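Local structure of tartronate semialdehyde reductase (Salmonella typhimurium, 1VPD) at residues Gly200-Pro203 and Asp204-Tyr207; Asp275-Gly278 and Asn279-His282. The protein probably catalyses the NAD(P)H-dependent reduction of tartronate semialdehyde to D-glycerate, the last step of galactarate breakdown. All coordinates share one frame; numbering follows the deposited sequence.

How the contacts relate
The chain leaves the nucleotide-binding domain along the long helix 170-198, and contact 1 lies where that helix ends. There residues 200-203 turn the chain and Asn202 caps the next helix, 203-210; the contact joins these two helix ends and reaches the C-terminal Arg299. Much later helix 260-274 ends in the same manner, with a glycine of positive phi, and contact 2 closes the loop that leads to helix 285-293, which it also meets through Lys291. The two contacts are in series, neither nested nor crossed, their centres about 25 Å apart. Both belong to the helical C-terminal domain: contact 1 at its far end, contact 2 closer to the middle of the molecule.

Contact 1 (Gly200-Pro203 and Asp204-Tyr207); sequences GVNP and DLVY
The flat carboxamide of Asn202 turns its OD1 to the first turn of helix 203-210, where it touches Asp204 and Leu205; beside it lies the Asp204 carboxylate, in the conformer described, one of two. This is an N-cap. Asn202 OD1 accepts from Leu205 N at 3.3 Å, the donor lying in the carbonyl plane on a lone pair, and takes a weak, more bent bond from Asp204 N at 2.9 Å. With CG anti to the backbone N (chi1 -178°), the amide leans forward over the first turn and brings OD1 to N-H groups that a helix start leaves without carbonyl partners. Asparagine suits the place because its other end, ND2, donates to O of Arg299, the C-terminal residue. In the same conformer Asp204 OD2 forms a salt bridge with the Arg299 guanidinium, a second link to the C terminus. Pro203 fits the first helical position, which needs no N-H, and its O receives Tyr207 N at 2.8 Å, nearly straight at 169°. The Tyr207 ring packs against helix 218-228, with OH bonded to Asp221. Just before the cap, Gly200 takes the positive phi of the Schellman motif that ends helix 170-198. Beyond it the two valines meet nearly perpendicular, Val201 CG1 resting on Val206 CG2 at 3.6 Å.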
# COMPACT_ATOMS: atom_id res chain seq x y z
N GLY A 200 9.25 -32.86 10.04
CA GLY A 200 8.50 -33.49 11.13
C GLY A 200 8.25 -32.69 12.39
O GLY A 200 7.84 -33.26 13.41
N VAL A 201 8.46 -31.38 12.35
CA VAL A 201 8.23 -30.49 13.47
C VAL A 201 7.01 -29.62 13.21
O VAL A 201 6.84 -29.06 12.14
CB VAL A 201 9.49 -29.62 13.77
CG1 VAL A 201 9.24 -28.66 14.91
CG2 VAL A 201 10.68 -30.52 14.09
N ASN A 202 6.13 -29.53 14.21
CA ASN A 202 4.92 -28.77 14.09
C ASN A 202 5.21 -27.28 13.91
O ASN A 202 5.92 -26.70 14.74
CB ASN A 202 4.09 -28.97 15.36
CG ASN A 202 2.78 -28.25 15.31
OD1 ASN A 202 2.72 -27.06 15.53
ND2 ASN A 202 1.70 -28.98 15.00
N PRO A 203 4.73 -26.65 12.83
CA PRO A 203 5.09 -25.25 12.56
C PRO A 203 4.56 -24.24 13.57
O PRO A 203 5.13 -23.16 13.74
CB PRO A 203 4.53 -25.00 11.15
CG PRO A 203 3.43 -26.03 10.94
CD PRO A 203 3.88 -27.22 11.76
N ASP A 204 3.48 -24.56 14.28
CA ASP A 204 3.02 -23.66 15.32
C ASP A 204 4.03 -23.61 16.48
O ASP A 204 4.28 -22.55 17.02
CB ASP A 204 1.63 -24.12 15.82
CG ASP A 204 0.83 -23.02 16.47
OD1 ASP A 204 1.37 -21.92 16.79
OD2 ASP A 204 -0.38 -23.21 16.75
N LEU A 205 4.61 -24.75 16.84
CA LEU A 205 5.67 -24.77 17.84
C LEU A 205 6.92 -24.02 17.33
O LEU A 205 7.56 -23.29 18.09
CB LEU A 205 6.01 -26.19 18.24
CG LEU A 205 4.86 -27.00 18.86
CD1 LEU A 205 5.36 -28.40 19.21
CD2 LEU A 205 4.31 -26.30 20.09
N VAL A 206 7.23 -24.15 16.04
CA VAL A 206 8.35 -23.41 15.44
C VAL A 206 8.09 -21.90 15.58
O VAL A 206 8.92 -21.15 16.07
CB VAL A 206 8.57 -23.77 13.96
CG1 VAL A 206 9.58 -22.79 13.30
CG2 VAL A 206 9.03 -25.23 13.82
N TYR A 207 6.89 -21.47 15.16
CA TYR A 207 6.49 -20.08 15.27
C TYR A 207 6.61 -19.58 16.70
O TYR A 207 7.26 -18.56 16.96
CB TYR A 207 5.07 -19.86 14.74
CG TYR A 207 4.49 -18.52 15.08
CD1 TYR A 207 5.11 -17.34 14.67
CD2 TYR A 207 3.33 -18.41 15.83
CE1 TYR A 207 4.59 -16.10 14.98
CE2 TYR A 207 2.80 -17.17 16.16
CZ TYR A 207 3.43 -16.02 15.74
OH TYR A 207 2.89 -14.79 16.07

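Contact 2 (Asp275-Gly278 and Asn279-His282); sequences DGHG and NDDH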
# COMPACT_ATOMS: atom_id res chain seq x y z
N ASP A 275 -1.79 -20.15 -11.10
CA ASP A 275 -2.51 -21.20 -10.38
C ASP A 275 -3.69 -20.67 -9.56
O ASP A 275 -4.16 -21.33 -8.64
CB ASP A 275 -1.52 -21.96 -9.50
CG ASP A 275 -2.01 -23.33 -9.08
OD1 ASP A 275 -2.82 -23.96 -9.78
OD2 ASP A 275 -1.62 -23.83 -8.01
N GLY A 276 -4.17 -19.49 -9.91
CA GLY A 276 -5.39 -18.94 -9.33
C GLY A 276 -5.32 -18.21 -8.01
O GLY A 276 -6.38 -17.97 -7.40
N HIS A 277 -4.11 -17.81 -7.59
CA HIS A 277 -3.89 -17.17 -6.29
C HIS A 277 -3.72 -15.64 -6.34
O HIS A 277 -3.42 -15.02 -5.32
CB HIS A 277 -2.66 -17.75 -5.58
CG HIS A 277 -2.82 -19.15 -5.08
ND1 HIS A 277 -3.41 -19.44 -3.87
CD2 HIS A 277 -2.42 -20.33 -5.61
CE1 HIS A 277 -3.37 -20.75 -3.68
NE2 HIS A 277 -2.77 -21.31 -4.72
N GLY A 278 -3.91 -15.02 -7.50
CA GLY A 278 -3.70 -13.59 -7.66
C GLY A 278 -4.54 -12.71 -6.77
O GLY A 278 -4.13 -11.62 -6.38
N ASN A 279 -5.73 -13.18 -6.42
CA ASN A 279 -6.62 -12.43 -5.54
C ASN A 279 -6.54 -12.85 -4.08
O ASN A 279 -7.32 -12.37 -3.24
CB ASN A 279 -8.06 -12.51 -6.05
CG ASN A 279 -8.26 -11.71 -7.31
OD1 ASN A 279 -7.96 -10.52 -7.34
ND2 ASN A 279 -8.69 -12.37 -8.37
N ASP A 280 -5.60 -13.74 -3.76
CA ASP A 280 -5.33 -14.11 -2.37
C ASP A 280 -4.37 -13.12 -1.72
O ASP A 280 -3.57 -12.49 -2.40
CB ASP A 280 -4.70 -15.50 -2.28
CG ASP A 280 -5.68 -16.62 -2.52
OD1 ASP A 280 -6.92 -16.40 -2.47
OD2 ASP A 280 -5.27 -17.77 -2.72
N ASP A 281 -4.46 -13.00 -0.40
CA ASP A 281 -3.47 -12.27 0.39
C ASP A 281 -2.08 -12.79 0.08
O ASP A 281 -1.91 -13.96 -0.22
CB ASP A 281 -3.73 -12.44 1.87
CG ASP A 281 -2.78 -11.63 2.73
OD1 ASP A 281 -2.88 -10.38 2.73
OD2 ASP A 281 -1.90 -12.17 3.44
N HIS A 282 -1.07 -11.93 0.19
CA HIS A 282 0.29 -12.36 -0.12
C HIS A 282 0.92 -13.40 0.82
O HIS A 282 1.94 -14.00 0.46
CB HIS A 282 1.26 -11.19 -0.39
CG HIS A 282 1.35 -10.12 0.65
ND1 HIS A 282 0.57 -10.01 1.79
CD2 HIS A 282 2.17 -9.04 0.66
CE1 HIS A 282 0.92 -8.92 2.46
NE2 HIS A 282 1.90 -8.32 1.80
O HOH W 1 -7.21 -15.70 -6.36
O HOH W 2 -7.03 -19.32 -4.51
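His277 and Asp280 join their side chains across a tight turn. With CG of each anti to its own carbonyl carbon (chi1 -70° and -75°), the two groups meet across the turn, ND1 facing OD2. His277 ND1 donates to Asp280 OD2 at 2.8 Å. The oxygen sits at the ring edge, somewhat tilted from its plane, and is met on its anti side; since ring and carboxylate planes stand 65° apart, the two groups meet at an angle instead of lying flat together. NE2 of the same ring is hydrogen-bonded to Lys291 of helix 285-293, whose ammonium also pairs with Asp275, so both ring nitrogens are engaged and the rotation of the imidazole is fixed. The backbone beneath is a type I beta turn from His277 to Asp280, following the Schellman motif in which Gly276 ends helix 260-274; its positive phi is a conformation that glycine adopts easily. Asp280 N closes the turn on His277 O at 3.0 Å. Gly278 lies buried in the turn, its backbone hydrogen-bonded to Asp239. Two waters add bridges: one links Gly276 O to Asn279 N, and the other donates to Asp280 OD2 at 3.0 Å and, at a longer 3.3 Å, to Gly276 O.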